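Local structure of dihydroneopterin aldolase (Burkholderia thailandensis, 3V9O) at residues A[13-23]-A[56-64]. The protein belongs to the dihydroneopterin aldolase family of small alpha/beta T-fold proteins, assembles from four subunits and carries bound guanine. Residues are numbered along the deposited sequence; the frame is centred on the assembly and turned at random.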
ATOM      1  N   ALA A  13      -5.996  -6.986   2.191  1.00 50.28           N
ATOM      2  CA  ALA A  13      -6.477  -7.436   3.502  1.00 49.72           C
ATOM      3  C   ALA A  13      -7.837  -8.139   3.438  1.00 45.20           C
ATOM      4  O   ALA A  13      -8.058  -9.138   4.139  1.00 47.13           O
ATOM      5  CB  ALA A  13      -6.518  -6.267   4.504  1.00 48.04           C
ATOM      6  N   LEU A  14      -8.746  -7.626   2.606  1.00 82.70           N
ATOM      7  CA  LEU A  14     -10.064  -8.253   2.442  1.00 71.15           C
ATOM      8  C   LEU A  14     -10.001  -9.533   1.578  1.00 69.20           C
ATOM      9  O   LEU A  14     -11.024 -10.175   1.317  1.00 66.91           O
ATOM     10  CB  LEU A  14     -11.117  -7.247   1.927  1.00 60.48           C
ATOM     11  CG  LEU A  14     -11.546  -6.099   2.865  1.00 45.82           C
ATOM     12  CD1 LEU A  14     -12.405  -5.086   2.131  1.00 42.84           C
ATOM     13  CD2 LEU A  14     -12.301  -6.593   4.056  1.00 46.99           C
ATOM     14  N   LEU A  15      -8.786  -9.901   1.167  1.00 75.30           N
ATOM     15  CA  LEU A  15      -8.526 -11.173   0.487  1.00 81.72           C
ATOM     16  C   LEU A  15      -8.197 -12.285   1.493  1.00 85.52           C
ATOM     17  O   LEU A  15      -8.369 -13.468   1.196  1.00 85.87           O
ATOM     18  CB  LEU A  15      -7.363 -11.019  -0.500  1.00 85.97           C
ATOM     19  CG  LEU A  15      -7.471  -9.981  -1.622  1.00 85.18           C
ATOM     20  CD1 LEU A  15      -6.112  -9.749  -2.267  1.00 87.48           C
ATOM     21  CD2 LEU A  15      -8.479 -10.419  -2.668  1.00 85.36           C
ATOM     22  N   HIS A  16      -7.700 -11.898   2.672  1.00 86.11           N
ATOM     23  CA  HIS A  16      -7.437 -12.846   3.758  1.00 88.13           C
ATOM     24  C   HIS A  16      -8.715 -13.654   3.994  1.00 85.29           C
ATOM     25  O   HIS A  16      -9.810 -13.087   4.019  1.00 78.76           O
ATOM     26  CB  HIS A  16      -7.015 -12.086   5.027  1.00 89.75           C
ATOM     27  CG  HIS A  16      -6.521 -12.964   6.137  1.00 93.01           C
ATOM     28  ND1 HIS A  16      -7.358 -13.772   6.876  1.00 95.22           N
ATOM     29  CD2 HIS A  16      -5.280 -13.143   6.648  1.00 96.91           C
ATOM     30  CE1 HIS A  16      -6.652 -14.421   7.786  1.00 99.20           C
ATOM     31  NE2 HIS A  16      -5.389 -14.055   7.670  1.00100.00           N
ATOM     32  N   PRO A  17      -8.586 -14.988   4.130  1.00 87.50           N
ATOM     33  CA  PRO A  17      -9.747 -15.892   4.213  1.00 85.89           C
ATOM     34  C   PRO A  17     -10.692 -15.621   5.392  1.00 80.63           C
ATOM     35  O   PRO A  17     -11.893 -15.857   5.278  1.00 76.05           O
ATOM     36  CB  PRO A  17      -9.104 -17.279   4.352  1.00 91.69           C
ATOM     37  CG  PRO A  17      -7.721 -17.017   4.843  1.00 93.67           C
ATOM     38  CD  PRO A  17      -7.313 -15.724   4.207  1.00 91.45           C
ATOM     39  N   ARG A  18     -10.156 -15.129   6.504  1.00 77.70           N
ATOM     40  CA  ARG A  18     -10.958 -14.852   7.694  1.00 77.57           C
ATOM     41  C   ARG A  18     -11.677 -13.507   7.576  1.00 71.14           C
ATOM     42  O   ARG A  18     -12.522 -13.154   8.396  1.00 66.35           O
ATOM     43  CB  ARG A  18     -10.057 -14.865   8.929  1.00 81.38           C
ATOM     44  CG  ARG A  18     -10.782 -14.739  10.254  1.00 82.85           C
ATOM     45  CD  ARG A  18     -11.828 -15.822  10.441  1.00 83.99           C
ATOM     46  NE  ARG A  18     -12.358 -15.816  11.804  1.00 82.74           N
ATOM     47  CZ  ARG A  18     -13.590 -16.196  12.123  1.00 86.35           C
ATOM     48  NH1 ARG A  18     -14.420 -16.611  11.173  1.00 84.82           N
ATOM     49  NH2 ARG A  18     -13.993 -16.168  13.390  1.00 90.31           N
ATOM     50  N   LEU A  19     -11.336 -12.765   6.533  1.00 38.86           N
ATOM     51  CA  LEU A  19     -11.815 -11.399   6.348  1.00 34.62           C
ATOM     52  C   LEU A  19     -12.579 -11.268   5.026  1.00 33.45           C
ATOM     53  O   LEU A  19     -13.076 -10.194   4.688  1.00 33.97           O
ATOM     54  CB  LEU A  19     -10.624 -10.422   6.349  1.00 33.12           C
ATOM     55  CG  LEU A  19      -9.743 -10.330   7.608  1.00 40.70           C
ATOM     56  CD1 LEU A  19      -8.691  -9.258   7.444  1.00 39.31           C
ATOM     57  CD2 LEU A  19     -10.621 -10.008   8.813  1.00 37.67           C
ATOM     58  N   ALA A  20     -12.671 -12.360   4.279  1.00 38.03           N
ATOM     59  CA  ALA A  20     -13.335 -12.315   2.974  1.00 41.68           C
ATOM     60  C   ALA A  20     -14.841 -11.997   3.054  1.00 43.85           C
ATOM     61  O   ALA A  20     -15.445 -11.574   2.070  1.00 41.59           O
ATOM     62  CB  ALA A  20     -13.104 -13.618   2.213  1.00 45.11           C
ATOM     63  N   ASP A  21     -15.446 -12.228   4.217  1.00 33.40           N
ATOM     64  CA  ASP A  21     -16.858 -11.978   4.368  1.00 29.73           C
ATOM     65  C   ASP A  21     -17.072 -10.664   5.132  1.00 25.18           C
ATOM     66  O   ASP A  21     -18.167 -10.441   5.646  1.00 24.73           O
ATOM     67  CB  ASP A  21     -17.553 -13.153   5.087  1.00 33.24           C
ATOM     68  CG  ASP A  21     -16.934 -13.460   6.454  1.00 37.59           C
ATOM     69  OD1 ASP A  21     -15.836 -12.951   6.782  1.00 36.12           O
ATOM     70  OD2 ASP A  21     -17.549 -14.287   7.190  1.00 46.92           O
ATOM     71  N   CYS A  22     -16.045  -9.817   5.181  1.00 22.66           N
ATOM     72  CA  CYS A  22     -16.069  -8.567   5.933  1.00 17.82           C
ATOM     73  C   CYS A  22     -15.995  -7.335   4.998  1.00 18.86           C
ATOM     74  O   CYS A  22     -15.517  -7.423   3.863  1.00 23.84           O
ATOM     75  CB  CYS A  22     -14.867  -8.446   6.880  1.00 18.98           C
ATOM     76  SG  CYS A  22     -15.077  -9.551   8.302  1.00 24.26           S
ATOM     77  N   ARG A  23     -16.520  -6.239   5.469  1.00 15.14           N
ATOM     78  CA  ARG A  23     -16.121  -4.919   4.941  1.00 15.63           C
ATOM     79  C   ARG A  23     -15.101  -4.296   5.865  1.00 15.92           C
ATOM     80  O   ARG A  23     -14.930  -4.719   7.028  1.00 15.05           O
ATOM     81  CB  ARG A  23     -17.335  -3.991   4.774  1.00 17.33           C
ATOM     82  CG  ARG A  23     -17.942  -3.518   6.075  1.00 17.24           C
ATOM     83  CD  ARG A  23     -19.085  -2.477   5.812  1.00 17.76           C
ATOM     84  NE  ARG A  23     -20.330  -3.067   5.251  1.00 18.98           N
ATOM     85  CZ  ARG A  23     -20.775  -2.902   4.002  1.00 18.54           C
ATOM     86  NH1 ARG A  23     -20.121  -2.253   3.092  1.00 17.44           N
ATOM     87  NH2 ARG A  23     -21.970  -3.381   3.672  1.00 20.29           N
ATOM     88  N   PHE A  56     -12.562  -4.478  10.740  1.00 15.26           N
ATOM     89  CA  PHE A  56     -13.184  -5.486   9.832  1.00 15.34           C
ATOM     90  C   PHE A  56     -14.443  -5.983  10.468  1.00 15.92           C
ATOM     91  O   PHE A  56     -14.373  -6.558  11.575  1.00 17.77           O
ATOM     92  CB  PHE A  56     -12.199  -6.592   9.462  1.00 16.79           C
ATOM     93  CG  PHE A  56     -10.977  -6.010   8.757  1.00 16.54           C
ATOM     94  CD1 PHE A  56      -9.877  -5.507   9.472  1.00 18.10           C
ATOM     95  CD2 PHE A  56     -11.008  -5.972   7.367  1.00 19.49           C
ATOM     96  CE1 PHE A  56      -8.787  -4.907   8.771  1.00 20.25           C
ATOM     97  CE2 PHE A  56      -9.927  -5.428   6.685  1.00 22.61           C
ATOM     98  CZ  PHE A  56      -8.840  -4.925   7.384  1.00 20.78           C
ATOM     99  N   VAL A  57     -15.573  -5.725   9.818  1.00 16.01           N
ATOM    100  CA  VAL A  57     -16.884  -6.106  10.344  1.00 16.17           C
ATOM    101  C   VAL A  57     -17.614  -6.996   9.311  1.00 17.51           C
ATOM    102  O   VAL A  57     -17.553  -6.693   8.092  1.00 17.79           O
ATOM    103  CB  VAL A  57     -17.698  -4.826  10.735  1.00 15.00           C
ATOM    104  CG1 VAL A  57     -16.919  -4.020  11.755  1.00 19.22           C
ATOM    105  CG2 VAL A  57     -17.957  -3.926   9.525  1.00 17.23           C
ATOM    106  N   PRO A  58     -18.300  -8.051   9.720  1.00 18.73           N
ATOM    107  CA  PRO A  58     -18.926  -8.946   8.744  1.00 18.53           C
ATOM    108  C   PRO A  58     -19.975  -8.231   7.888  1.00 19.10           C
ATOM    109  O   PRO A  58     -20.771  -7.451   8.420  1.00 19.72           O
ATOM    110  CB  PRO A  58     -19.615 -10.014   9.625  1.00 21.59           C
ATOM    111  CG  PRO A  58     -18.708 -10.039  10.853  1.00 22.65           C
ATOM    112  CD  PRO A  58     -18.327  -8.612  11.093  1.00 21.84           C
ATOM    113  N   LEU A  59     -19.975  -8.493   6.570  1.00 20.15           N
ATOM    114  CA  LEU A  59     -21.068  -8.046   5.711  1.00 22.75           C
ATOM    115  C   LEU A  59     -22.410  -8.480   6.237  1.00 22.44           C
ATOM    116  O   LEU A  59     -23.389  -7.746   6.149  1.00 26.36           O
ATOM    117  CB  LEU A  59     -20.857  -8.572   4.279  1.00 24.95           C
ATOM    118  CG  LEU A  59     -19.573  -8.025   3.615  1.00 24.02           C
ATOM    119  CD1 LEU A  59     -19.255  -8.720   2.288  1.00 27.14           C
ATOM    120  CD2 LEU A  59     -19.681  -6.509   3.382  1.00 25.75           C
ATOM    121  N   ALA A  60     -22.519  -9.704   6.778  1.00 23.65           N
ATOM    122  CA  ALA A  60     -23.804 -10.204   7.187  1.00 24.21           C
ATOM    123  C   ALA A  60     -24.389  -9.372   8.321  1.00 24.93           C
ATOM    124  O   ALA A  60     -25.618  -9.387   8.538  1.00 28.47           O
ATOM    125  CB  ALA A  60     -23.711 -11.681   7.584  1.00 29.21           C
ATOM    126  N   LEU A  61     -23.534  -8.663   9.039  1.00 23.95           N
ATOM    127  CA  LEU A  61     -23.982  -7.831  10.148  1.00 22.51           C
ATOM    128  C   LEU A  61     -24.087  -6.361   9.771  1.00 23.32           C
ATOM    129  O   LEU A  61     -24.491  -5.556  10.613  1.00 25.08           O
ATOM    130  CB  LEU A  61     -23.033  -7.967  11.359  1.00 24.36           C
ATOM    131  CG  LEU A  61     -22.954  -9.401  11.890  1.00 23.56           C
ATOM    132  CD1 LEU A  61     -21.930  -9.465  13.053  1.00 31.24           C
ATOM    133  CD2 LEU A  61     -24.302  -9.924  12.374  1.00 25.86           C
ATOM    134  N   THR A  62     -23.685  -5.973   8.553  1.00 20.75           N
ATOM    135  CA  THR A  62     -23.508  -4.530   8.251  1.00 19.33           C
ATOM    136  C   THR A  62     -23.917  -4.196   6.845  1.00 19.68           C
ATOM    137  O   THR A  62     -23.353  -3.295   6.223  1.00 21.05           O
ATOM    138  CB  THR A  62     -22.057  -4.042   8.455  1.00 18.69           C
ATOM    139  OG1 THR A  62     -21.183  -4.731   7.548  1.00 18.26           O
ATOM    140  CG2 THR A  62     -21.613  -4.263   9.901  1.00 20.19           C
ATOM    141  N   THR A  63     -24.906  -4.905   6.305  1.00 21.08           N
ATOM    142  CA  THR A  63     -25.370  -4.655   4.939  1.00 22.76           C
ATOM    143  C   THR A  63     -26.706  -4.000   5.046  1.00 25.56           C
ATOM    144  O   THR A  63     -27.684  -4.668   5.363  1.00 25.83           O
ATOM    145  CB  THR A  63     -25.396  -5.965   4.063  1.00 23.35           C
ATOM    146  OG1 THR A  63     -24.030  -6.432   3.913  1.00 24.81           O
ATOM    147  CG2 THR A  63     -25.958  -5.640   2.651  1.00 29.59           C
ATOM    148  N   PRO A  64     -26.768  -2.672   4.845  1.00 21.38           N
ATOM    149  CA  PRO A  64     -28.039  -1.977   4.972  1.00 24.81           C
ATOM    150  C   PRO A  64     -28.916  -2.232   3.782  1.00 26.45           C
ATOM    151  O   PRO A  64     -28.484  -2.156   2.607  1.00 28.72           O
ATOM    152  CB  PRO A  64     -27.640  -0.494   5.035  1.00 23.44           C
ATOM    153  CG  PRO A  64     -26.358  -0.457   4.177  1.00 22.37           C
ATOM    154  CD  PRO A  64     -25.652  -1.768   4.500  1.00 22.04           C
TER
HETATM  155  O   HOH W   1     -20.407 -11.796   6.433  1.00 29.60           O
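Arg23 turns one flank of its guanidinium to Thr62, NE taking the hydroxyl and NH2 the carbonyl. Arg23 NE donates to Thr62 OG1 at 3.0 Å, close to the guanidinium plane, whereas Arg23 NH2 binds the backbone O of Thr62 at 2.9 Å from above that carbonyl's plane. A long cation with several N-H donors suits this place: its chain, bent at chi3 (72°), lies alongside the threonine, the two pointing opposite ways, and CD2 of Leu59 sits over the centre of one guanidinium face, 3.7 Å above it. NH1 forms a salt bridge with Asp99 of a second subunit, tying the strand end to the assembly. Thr62 is a fitting partner because its hydroxyl both accepts from NE and donates to Pro58 O.

On the backbone, Arg23 and Val57 form an antiparallel hydrogen-bonded pair, with Arg23 CG against Val57 CG2. Strands 22-34 and 47-58 are the first two of the four-stranded antiparallel sheet characteristic of this fold, and here one begins as the other ends. Past the non-hydrogen-bonded pair Cys22 and Pro58, the chain after Pro58 leaves the sheet; proline, with no N-H to offer, sacrifices no bond to strand 22-34 here, and Leu59 N donates to Asp21 O at 2.8 Å.

The other tightly packed part surrounds the Phe56 ring. Leu19 CD1 lies 4.0 Å from the ring centroid in a CH-pi contact over one face, while Leu14 CD2 meets the edge in plane, 3.6 Å from CD2 of Phe56. Leucine suits position 19 because its second methyl, CD2, rests on Phe56 CB; Leu14 brings a single methyl. Phe135 of strand 127-137 adds an aromatic neighbour.

By contrast, the exposed Asp21 side chain packs little against 56-64: a water bridges its carbonyl O, already held by Leu59 N, to Ala60 N, and its OD1 forms a salt bridge with Arg112.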